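PDB 6TNJ: minor fimbrium subunit Mfa5 from Porphyromonas gingivalis ATCC 33277, which serves as an accessory subunit of the minor fimbriae, the surface pili that mediate biofilm formation and adhesion to host cells and other oral bacteria. Local coordinates for residues 113-118 against 241-246; 11-16 against 55-60; 89-94 against 121-126; 226-231 against 258-263. One frame throughout, in Å; residues are numbered along the deposited sequence. Where two conformers were deposited one is given.

Contact 1: residues 113-118 against 241-246. With CA (calcium ion), chain C.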
# COMPACT_ATOMS: atom_id res chain seq x y z
N ILE A 113 5.44 -8.16 5.08
CA ILE A 113 4.23 -7.57 4.56
C ILE A 113 4.26 -7.68 3.04
O ILE A 113 5.28 -7.39 2.42
CB ILE A 113 4.07 -6.10 5.01
CG1 ILE A 113 3.88 -5.99 6.53
CG2 ILE A 113 2.91 -5.47 4.26
CD1 ILE A 113 4.12 -4.56 7.11
N ILE A 114 3.16 -8.09 2.44
CA ILE A 114 3.02 -8.10 1.00
C ILE A 114 1.94 -7.10 0.66
O ILE A 114 0.77 -7.27 1.05
CB ILE A 114 2.68 -9.49 0.45
CG1 ILE A 114 3.75 -10.50 0.86
CG2 ILE A 114 2.60 -9.40 -1.05
CD1 ILE A 114 3.36 -11.90 0.58
N LEU A 115 2.33 -6.04 -0.03
CA LEU A 115 1.42 -5.01 -0.49
C LEU A 115 1.18 -5.19 -1.98
O LEU A 115 2.13 -5.25 -2.76
CB LEU A 115 1.98 -3.62 -0.22
CG LEU A 115 1.14 -2.48 -0.81
CD1 LEU A 115 -0.25 -2.43 -0.16
CD2 LEU A 115 1.86 -1.13 -0.68
N MET A 116 -0.07 -5.22 -2.38
CA MET A 116 -0.42 -5.28 -3.78
C MET A 116 -1.41 -4.16 -4.07
O MET A 116 -2.43 -4.06 -3.38
CB MET A 116 -1.02 -6.65 -4.07
CG MET A 116 -1.46 -6.87 -5.47
SD MET A 116 -2.32 -8.46 -5.58
CE MET A 116 -3.24 -8.08 -7.04
N SER A 117 -1.11 -3.34 -5.07
CA SER A 117 -1.98 -2.24 -5.47
C SER A 117 -1.90 -2.02 -6.98
O SER A 117 -0.83 -2.16 -7.59
CB SER A 117 -1.61 -0.95 -4.73
OG SER A 117 -2.36 0.14 -5.21
N ASP A 118 -3.05 -1.70 -7.59
CA ASP A 118 -3.15 -1.43 -9.01
C ASP A 118 -3.33 0.06 -9.30
O ASP A 118 -3.82 0.42 -10.37
CB ASP A 118 -4.31 -2.22 -9.64
CG ASP A 118 -5.67 -1.69 -9.25
OD1 ASP A 118 -5.79 -1.09 -8.17
OD2 ASP A 118 -6.61 -1.85 -10.05
N ILE A 241 9.04 -5.55 3.42
CA ILE A 241 7.90 -5.23 2.57
C ILE A 241 8.21 -5.67 1.14
O ILE A 241 9.19 -5.23 0.53
CB ILE A 241 7.53 -3.74 2.59
CG1 ILE A 241 7.22 -3.28 4.01
CG2 ILE A 241 6.34 -3.55 1.69
CD1 ILE A 241 6.66 -1.87 4.09
N HIS A 242 7.34 -6.52 0.61
CA HIS A 242 7.34 -6.91 -0.79
C HIS A 242 6.15 -6.22 -1.43
O HIS A 242 5.04 -6.34 -0.92
CB HIS A 242 7.18 -8.42 -0.97
CG HIS A 242 8.02 -9.25 -0.06
ND1 HIS A 242 9.11 -9.97 -0.50
CD2 HIS A 242 7.91 -9.52 1.26
CE1 HIS A 242 9.64 -10.63 0.51
NE2 HIS A 242 8.93 -10.36 1.59
N THR A 243 6.36 -5.50 -2.53
CA THR A 243 5.28 -4.76 -3.15
C THR A 243 5.09 -5.21 -4.58
O THR A 243 6.04 -5.30 -5.36
CB THR A 243 5.53 -3.26 -3.05
OG1 THR A 243 5.62 -2.89 -1.66
CG2 THR A 243 4.38 -2.50 -3.68
N ILE A 244 3.84 -5.46 -4.94
CA ILE A 244 3.45 -5.80 -6.31
C ILE A 244 2.73 -4.58 -6.88
O ILE A 244 1.62 -4.25 -6.44
CB ILE A 244 2.56 -7.04 -6.36
CG1 ILE A 244 3.27 -8.20 -5.69
CG2 ILE A 244 2.16 -7.33 -7.83
CD1 ILE A 244 2.40 -9.44 -5.46
N GLY A 245 3.37 -3.92 -7.84
CA GLY A 245 2.73 -2.92 -8.67
C GLY A 245 1.90 -3.63 -9.73
O GLY A 245 2.46 -4.17 -10.69
N TYR A 246 0.58 -3.60 -9.60
CA TYR A 246 -0.30 -4.48 -10.37
C TYR A 246 -0.96 -3.76 -11.55
O TYR A 246 -1.76 -2.84 -11.35
CB TYR A 246 -1.36 -5.03 -9.42
CG TYR A 246 -2.23 -6.17 -9.95
CD1 TYR A 246 -1.69 -7.15 -10.76
CD2 TYR A 246 -3.57 -6.27 -9.59
CE1 TYR A 246 -2.45 -8.19 -11.20
CE2 TYR A 246 -4.35 -7.33 -10.02
CZ TYR A 246 -3.77 -8.28 -10.84
OH TYR A 246 -4.50 -9.33 -11.29
CA CA C . -6.93 0.98 -8.10
O HOH W 1 -6.10 2.28 -10.49
O HOH W 2 -5.68 1.48 -6.73
O HOH W 3 -7.51 3.11 -8.60
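In the conformer given, the methyl of Met116 is modelled over one face of the Tyr246 ring, closer than carbons can sit, so its exact place is doubtful; the ring of His242 takes the carbonyl O of Ile113 at its edge, in plane, with His242 CD2 3.6 Å from Ile113 O. In the first pair the thioether reaches over from the neighbouring strand. Met116 is extended, with CG trans to the backbone N (chi1 179°), which carries SD above the tyrosine at a distance, 5.0 Å from the ring centroid: a Met-aromatic contact. On the face of the sheet that bears Met116, Met116 CG lies 4.1 Å from Ile244 CB. The reverse face of the sheet carries Leu115 and Thr243 side by side, with Leu115 CB 4.0 Å from Thr243 OG1; that hydroxyl is bonded to Thr261. Between the faces five backbone hydrogen bonds alternate in direction from His242 N to Tyr246 N, the last running 2.8 Å to Ser117 O. Just past the strand end, Asp118 OD1 binds the calcium ion at 2.4 Å. Ser20 and three waters are also ligands, one of the waters donating to Asp118 O, while Asp118 OD2 forms a salt bridge with Arg28. Neighbouring parallel strands at the centre of a sheet, with a metal-binding aspartate at their C-terminal ends, are characteristic of the von Willebrand factor A domain and its metal-ion-dependent adhesion site.

Contact 2: residues 11-16 against 55-60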
# COMPACT_ATOMS: atom_id res chain seq x y z
N VAL A 11 3.29 -13.41 8.07
CA VAL A 11 3.10 -12.66 6.86
C VAL A 11 1.77 -11.93 6.95
O VAL A 11 0.75 -12.53 7.31
CB VAL A 11 3.14 -13.57 5.62
CG1 VAL A 11 2.99 -12.73 4.36
CG2 VAL A 11 4.40 -14.41 5.61
N VAL A 12 1.76 -10.65 6.60
CA VAL A 12 0.52 -9.90 6.47
C VAL A 12 0.34 -9.57 4.99
O VAL A 12 1.16 -8.85 4.41
CB VAL A 12 0.49 -8.62 7.32
CG1 VAL A 12 -0.89 -7.98 7.08
CG2 VAL A 12 0.75 -8.85 8.80
N MET A 13 -0.73 -10.10 4.38
CA MET A 13 -1.12 -9.76 3.02
C MET A 13 -2.01 -8.52 3.06
O MET A 13 -2.98 -8.47 3.82
CB MET A 13 -1.84 -10.93 2.35
CG MET A 13 -1.00 -12.20 2.24
SD MET A 13 -1.98 -13.62 1.74
CE MET A 13 -2.27 -13.26 0.03
N VAL A 14 -1.70 -7.53 2.22
CA VAL A 14 -2.41 -6.27 2.16
C VAL A 14 -2.82 -6.08 0.70
O VAL A 14 -1.97 -5.80 -0.15
CB VAL A 14 -1.56 -5.08 2.64
CG1 VAL A 14 -2.38 -3.79 2.61
CG2 VAL A 14 -1.01 -5.36 4.02
N ILE A 15 -4.11 -6.23 0.41
CA ILE A 15 -4.59 -6.27 -0.97
C ILE A 15 -5.50 -5.08 -1.23
O ILE A 15 -6.54 -4.92 -0.59
CB ILE A 15 -5.32 -7.58 -1.29
CG1 ILE A 15 -4.47 -8.80 -0.96
CG2 ILE A 15 -5.72 -7.57 -2.74
CD1 ILE A 15 -3.20 -8.90 -1.75
N ASP A 16 -5.12 -4.28 -2.22
CA ASP A 16 -5.95 -3.17 -2.71
C ASP A 16 -7.15 -3.72 -3.50
O ASP A 16 -6.96 -4.38 -4.52
CB ASP A 16 -5.06 -2.29 -3.58
CG ASP A 16 -5.76 -1.08 -4.15
OD1 ASP A 16 -6.96 -0.88 -3.85
OD2 ASP A 16 -5.08 -0.35 -4.91
N ILE A 55 -0.38 -16.44 8.53
CA ILE A 55 -0.74 -15.38 7.59
C ILE A 55 -1.92 -14.60 8.13
O ILE A 55 -2.91 -15.18 8.60
CB ILE A 55 -1.08 -15.95 6.20
CG1 ILE A 55 0.12 -16.72 5.62
CG2 ILE A 55 -1.57 -14.85 5.25
CD1 ILE A 55 -0.17 -17.37 4.24
N ALA A 56 -1.84 -13.28 8.01
CA ALA A 56 -2.94 -12.39 8.30
C ALA A 56 -3.33 -11.71 6.99
O ALA A 56 -2.56 -11.69 6.02
CB ALA A 56 -2.56 -11.34 9.35
N LEU A 57 -4.52 -11.10 6.98
CA LEU A 57 -5.03 -10.55 5.73
C LEU A 57 -5.74 -9.23 5.93
O LEU A 57 -6.64 -9.10 6.78
CB LEU A 57 -5.97 -11.55 5.03
CG LEU A 57 -6.61 -11.21 3.68
CD1 LEU A 57 -5.56 -11.08 2.59
CD2 LEU A 57 -7.61 -12.32 3.33
N VAL A 58 -5.33 -8.26 5.14
CA VAL A 58 -5.93 -6.94 5.11
C VAL A 58 -6.36 -6.71 3.67
O VAL A 58 -5.59 -6.98 2.74
CB VAL A 58 -4.94 -5.86 5.56
CG1 VAL A 58 -5.48 -4.49 5.29
CG2 VAL A 58 -4.58 -6.01 7.05
N SER A 59 -7.58 -6.21 3.47
CA SER A 59 -7.93 -5.61 2.19
C SER A 59 -8.17 -4.12 2.42
O SER A 59 -8.36 -3.69 3.55
CB SER A 59 -9.17 -6.25 1.57
OG SER A 59 -10.33 -5.87 2.30
N TYR A 60 -8.16 -3.33 1.34
CA TYR A 60 -8.49 -1.92 1.54
C TYR A 60 -9.05 -1.27 0.28
O TYR A 60 -8.72 -1.65 -0.83
CB TYR A 60 -7.27 -1.12 2.04
CG TYR A 60 -6.17 -0.89 1.02
CD1 TYR A 60 -6.16 0.26 0.23
CD2 TYR A 60 -5.13 -1.80 0.88
CE1 TYR A 60 -5.14 0.48 -0.68
CE2 TYR A 60 -4.11 -1.59 -0.04
CZ TYR A 60 -4.12 -0.44 -0.81
OH TYR A 60 -3.11 -0.21 -1.73
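Met13 and Ile55 interlock on one face of this parallel pair: the sulfur of Met13 sits against the CG2 branch of Ile55, with Met13 SD 3.7 Å from Ile55 CG2. On the strand-end side of this bump, Leu57 swings its CD1 back across the gap to within 3.7 Å of Met13 CB, and Ile15 CG1 lies just beyond that methyl. CD1 therefore fills the dip between Met13 and Ile15, while Ser59 CB faces the carbonyl O of Ile15. The reverse face is built from short branches. Val12 sends one methyl toward Ala56 and the other toward Val58, Val12 CG1 to Val58 CG2 4.2 Å, and Val14 CG1 meets both Val58 and the Tyr60 ring, 3.8 Å from Tyr60 CD2. Tyr60 leans across to its bridge partner Asp16, its CG placed between backbone N and carbonyl carbon (chi1 71°), so that one ring face lies on Asp16 CA, 3.9 Å from the centroid. In the conformer given, the Asp16 carboxylate is stacked nearly parallel to the ring, the planes 15° apart. Its oxygens bond to Ser18 and Ser117, and Tyr60 OH bonds to Thr92. Helix 92-103 covers the valine face. With helix 26-43 connecting them, strands 9-16 and 53-60 form a beta-alpha-beta unit of the Rossmann-like vWA fold, and Asp16 brings its end close to the calcium site.

Contact 3: residues 89-94 against 121-126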
# COMPACT_ATOMS: atom_id res chain seq x y z
N GLY A 89 -11.96 4.02 -3.87
CA GLY A 89 -10.97 4.63 -3.00
C GLY A 89 -9.70 3.79 -2.90
O GLY A 89 -9.73 2.56 -3.04
N THR A 90 -8.57 4.47 -2.67
CA THR A 90 -7.29 3.80 -2.52
C THR A 90 -6.52 4.38 -1.33
O THR A 90 -5.68 5.27 -1.49
CB THR A 90 -6.49 3.89 -3.81
OG1 THR A 90 -7.33 3.47 -4.91
CG2 THR A 90 -5.29 3.00 -3.71
N HIS A 91 -6.79 3.84 -0.15
CA HIS A 91 -6.18 4.28 1.11
C HIS A 91 -5.02 3.35 1.44
O HIS A 91 -5.05 2.53 2.37
CB HIS A 91 -7.23 4.28 2.22
CG HIS A 91 -6.93 5.20 3.36
ND1 HIS A 91 -5.66 5.42 3.85
CD2 HIS A 91 -7.76 5.96 4.12
CE1 HIS A 91 -5.72 6.27 4.87
NE2 HIS A 91 -6.98 6.61 5.05
N THR A 92 -3.96 3.49 0.65
CA THR A 92 -2.82 2.59 0.80
C THR A 92 -2.14 2.79 2.15
O THR A 92 -1.68 1.82 2.76
CB THR A 92 -1.86 2.81 -0.38
OG1 THR A 92 -2.60 2.57 -1.60
CG2 THR A 92 -0.66 1.87 -0.32
N GLN A 93 -2.07 4.03 2.63
CA GLN A 93 -1.54 4.25 3.97
C GLN A 93 -2.34 3.47 5.01
O GLN A 93 -1.77 2.86 5.91
CB GLN A 93 -1.57 5.73 4.33
CG GLN A 93 -1.27 5.96 5.79
CD GLN A 93 -1.18 7.44 6.16
OE1 GLN A 93 -1.94 8.27 5.65
NE2 GLN A 93 -0.24 7.76 7.05
N GLY A 94 -3.67 3.50 4.89
CA GLY A 94 -4.52 2.78 5.82
C GLY A 94 -4.28 1.29 5.79
O GLY A 94 -4.26 0.64 6.83
N ALA A 121 -2.38 5.87 -4.75
CA ALA A 121 -3.10 6.16 -3.52
C ALA A 121 -3.85 7.48 -3.70
O ALA A 121 -3.32 8.43 -4.29
CB ALA A 121 -2.12 6.23 -2.34
N THR A 122 -5.09 7.53 -3.23
CA THR A 122 -5.90 8.73 -3.32
C THR A 122 -6.51 9.12 -1.99
O THR A 122 -7.28 10.08 -1.95
CB THR A 122 -7.02 8.57 -4.37
OG1 THR A 122 -7.79 7.38 -4.09
CG2 THR A 122 -6.42 8.48 -5.76
N GLU A 123 -6.20 8.39 -0.93
CA GLU A 123 -6.69 8.67 0.41
C GLU A 123 -5.51 8.60 1.36
O GLU A 123 -4.55 7.86 1.14
CB GLU A 123 -7.78 7.66 0.82
CG GLU A 123 -9.20 8.07 0.43
CD GLU A 123 -9.55 7.76 -1.02
OE1 GLU A 123 -8.91 6.90 -1.65
OE2 GLU A 123 -10.47 8.41 -1.55
N GLN A 124 -5.58 9.40 2.42
CA GLN A 124 -4.59 9.30 3.49
C GLN A 124 -5.19 9.82 4.79
O GLN A 124 -6.26 10.44 4.81
CB GLN A 124 -3.31 10.07 3.16
CG GLN A 124 -3.46 11.58 3.29
CD GLN A 124 -2.13 12.29 3.21
OE1 GLN A 124 -1.54 12.44 2.15
NE2 GLN A 124 -1.64 12.71 4.36
N TYR A 125 -4.44 9.60 5.91
CA TYR A 125 -4.89 10.10 7.19
C TYR A 125 -4.53 11.58 7.37
O TYR A 125 -3.54 12.06 6.81
CB TYR A 125 -4.27 9.31 8.34
CG TYR A 125 -4.74 7.89 8.36
CD1 TYR A 125 -6.09 7.59 8.29
CD2 TYR A 125 -3.84 6.83 8.42
CE1 TYR A 125 -6.53 6.30 8.29
CE2 TYR A 125 -4.30 5.50 8.44
CZ TYR A 125 -5.64 5.26 8.35
OH TYR A 125 -6.13 3.97 8.33
N PRO A 126 -5.33 12.30 8.15
CA PRO A 126 -5.02 13.71 8.43
C PRO A 126 -3.65 13.88 9.06
O PRO A 126 -3.18 13.00 9.80
CB PRO A 126 -6.12 14.13 9.41
CG PRO A 126 -7.24 13.18 9.17
CD PRO A 126 -6.57 11.87 8.81
O HOH W 4 -8.45 5.66 -6.04
O HOH W 5 -2.22 6.58 1.15
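Glu123 turns back at chi2 (81°) and so brings OE1 to the backbone N of Thr90, 2.7 Å away, while His91, its CG trans to the backbone N (chi1 -156°), lays one ring face against the Glu123-Gln124 peptide. Glu123 OE1 has two donors: Thr90 N meets it nearly in line with the C-O bond, and the hydroxyl of Thr122 donates from the opposite face of the carboxylate plane. In the conformer given, the two donors hold the carboxylate in this rotation. In return Thr90 O accepts from Thr122 N at 2.9 Å and, from well above the carbonyl plane, from Glu123 N. A water joins the two threonine hydroxyls, and Thr90 OG1 also bonds to Ser18. Both segments belong to the von Willebrand factor A domain and lie at the metal-bearing end of its sheet; the Thr90 side chain comes about 4 Å from the calcium ion without being one of its ligands, consistent with a second-shell place in the metal-ion-dependent adhesion site. Farther along, at the N-terminus of helix 92-103, His91 lies obliquely against Tyr125, CE1 over the ring centre and the planes at 51°; His91 NE2 is bonded to Ala197 O. Extended Gln93 passes the same tyrosine, its CD 3.5 Å from Tyr125 CD2. Its OE1 takes Tyr125 N at 2.8 Å, nearly straight at the hydrogen though from above the amide plane, and its NE2 bonds to Glu230. Gly94 CA rests 3.2 Å from Tyr125 OH, leaving little room between helix and phenol; that hydroxyl bonds to Leu195 O. A second water bridges Gln93 N and Glu123 O.

Contact 4: residues 226-231 against 258-263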
# COMPACT_ATOMS: atom_id res chain seq x y z
N ALA A 226 2.26 9.76 1.48
CA ALA A 226 1.82 9.29 2.79
C ALA A 226 1.97 7.77 2.90
O ALA A 226 2.35 7.25 3.95
CB ALA A 226 0.36 9.67 3.03
N ALA A 227 1.69 7.06 1.82
CA ALA A 227 1.81 5.61 1.84
C ALA A 227 3.27 5.16 1.96
O ALA A 227 3.57 4.20 2.68
CB ALA A 227 1.18 5.01 0.59
N ILE A 228 4.18 5.84 1.27
CA ILE A 228 5.60 5.54 1.42
C ILE A 228 6.05 5.84 2.85
O ILE A 228 6.80 5.07 3.45
CB ILE A 228 6.43 6.33 0.40
CG1 ILE A 228 6.07 5.93 -1.04
CG2 ILE A 228 7.93 6.14 0.60
CD1 ILE A 228 6.52 6.93 -2.12
N ASN A 229 5.57 6.96 3.41
CA ASN A 229 5.82 7.34 4.80
C ASN A 229 5.40 6.23 5.77
O ASN A 229 6.15 5.86 6.69
CB ASN A 229 5.07 8.64 5.08
CG ASN A 229 5.72 9.53 6.14
OD1 ASN A 229 5.55 10.76 6.11
ND2 ASN A 229 6.41 8.93 7.09
N GLU A 230 4.19 5.70 5.59
CA GLU A 230 3.69 4.62 6.44
C GLU A 230 4.53 3.36 6.27
O GLU A 230 4.84 2.68 7.26
CB GLU A 230 2.22 4.35 6.09
CG GLU A 230 1.44 3.55 7.07
CD GLU A 230 1.22 4.26 8.39
OE1 GLU A 230 1.10 5.51 8.38
OE2 GLU A 230 1.17 3.58 9.43
N ALA A 231 4.89 3.04 5.02
CA ALA A 231 5.74 1.88 4.77
C ALA A 231 7.04 2.01 5.53
O ALA A 231 7.62 1.02 5.99
CB ALA A 231 6.02 1.74 3.26
N LEU A 258 4.82 3.03 -5.78
CA LEU A 258 4.74 1.72 -5.14
C LEU A 258 6.12 1.10 -4.97
O LEU A 258 6.37 0.46 -3.94
CB LEU A 258 3.79 0.80 -5.92
CG LEU A 258 2.31 1.14 -5.64
CD1 LEU A 258 1.37 0.55 -6.68
CD2 LEU A 258 1.87 0.68 -4.25
N LYS A 259 7.04 1.34 -5.90
CA LYS A 259 8.39 0.80 -5.77
C LYS A 259 9.03 1.24 -4.46
O LYS A 259 9.69 0.45 -3.79
CB LYS A 259 9.25 1.24 -6.96
CG LYS A 259 10.62 0.64 -6.97
CD LYS A 259 11.47 1.09 -8.17
CE LYS A 259 10.79 0.94 -9.52
NZ LYS A 259 11.79 1.18 -10.62
N LEU A 260 8.80 2.49 -4.06
CA LEU A 260 9.43 3.03 -2.86
C LEU A 260 8.82 2.50 -1.57
O LEU A 260 9.44 2.65 -0.51
CB LEU A 260 9.36 4.56 -2.91
CG LEU A 260 10.28 5.17 -3.96
CD1 LEU A 260 9.99 6.67 -4.10
CD2 LEU A 260 11.78 4.93 -3.66
N THR A 261 7.63 1.90 -1.61
CA THR A 261 7.11 1.26 -0.39
C THR A 261 7.84 -0.03 -0.06
O THR A 261 7.82 -0.46 1.10
CB THR A 261 5.61 0.93 -0.49
OG1 THR A 261 5.38 -0.11 -1.47
CG2 THR A 261 4.78 2.12 -0.82
N ALA A 262 8.46 -0.66 -1.05
CA ALA A 262 9.09 -1.96 -0.84
C ALA A 262 10.39 -1.81 -0.05
O ALA A 262 10.97 -0.72 0.06
CB ALA A 262 9.36 -2.66 -2.17
N THR A 263 10.87 -2.92 0.50
CA THR A 263 12.13 -2.87 1.25
C THR A 263 13.26 -2.29 0.39
O THR A 263 14.06 -1.47 0.86
CB THR A 263 12.46 -4.28 1.76
OG1 THR A 263 11.70 -4.53 2.93
CG2 THR A 263 13.93 -4.43 2.08
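Ile228 and Ala231, one turn apart on helix 223-236, meet Leu260 and Thr261 through van der Waals contacts. The CD1 methyl of Ile228 reaches Leu260 CB at 3.8 Å and also touches Leu260 CD1. Its CG1 lies 4.0 Å from Thr261 CG2, the isoleucine and threonine side chains crossing at about a right angle. Ala231 points straight at the turn: its CB is 3.6 Å from Thr261 O and 3.9 Å from Thr261 CB. Ile228 reaches this far because CG1 is trans to the carbonyl carbon and chi2 is extended (163°), so the branch runs outward to Leu260 while CG2 stays near Leu260 O.

The next layer fixes Thr261. Its OG1 stands between backbone N and carbonyl carbon (chi1 67°) and donates to Leu258 O, 2.7 Å away, in the carbonyl plane and on a lone pair. Leu258 O also accepts Thr261 N at 3.0 Å, so one carbonyl accepts from both the backbone N and the hydroxyl of Thr261, and CG2 is left facing the helix. A type I turn runs from Lys259 to Ala262, with Ala262 N bonded to Lys259 O. Lys235, a turn farther along helix 223-236, bonds to Ala262 O.

Beyond this, the threonine hydroxyl is tied to Thr243 on strand 240-246, and Ala231 also packs on Ile241 of that strand. Helix 223-236 thus lies between the turn and helix 92-103, where Ala227 touches Thr92, while strand 240-246 packs against Ala231 and the turn.

Contacts 1 and 2 belong to one six-stranded sheet, their centres about 10 Å apart; strands 9-16 and 110-117 are neighbours in it, so the four strands run 53-60, 9-16, 110-117, 240-246. Contact 3 lies about 15 Å from each, centre to centre, joining the start of helix 92-103 to the loop after strand 110-117. The centre of contact 4 is about 10 Å from that of contact 1 and 12 Å from that of contact 3. Along the chain contact 2 closes first; contact 1 alternates with both 3 and 4, and 3 closes before 4 opens. Asp16, Thr90 and Asp118, from contacts 2, 3 and 1, converge near one calcium ion, linking sheet and loops in the vWA domain of this fimbrial subunit.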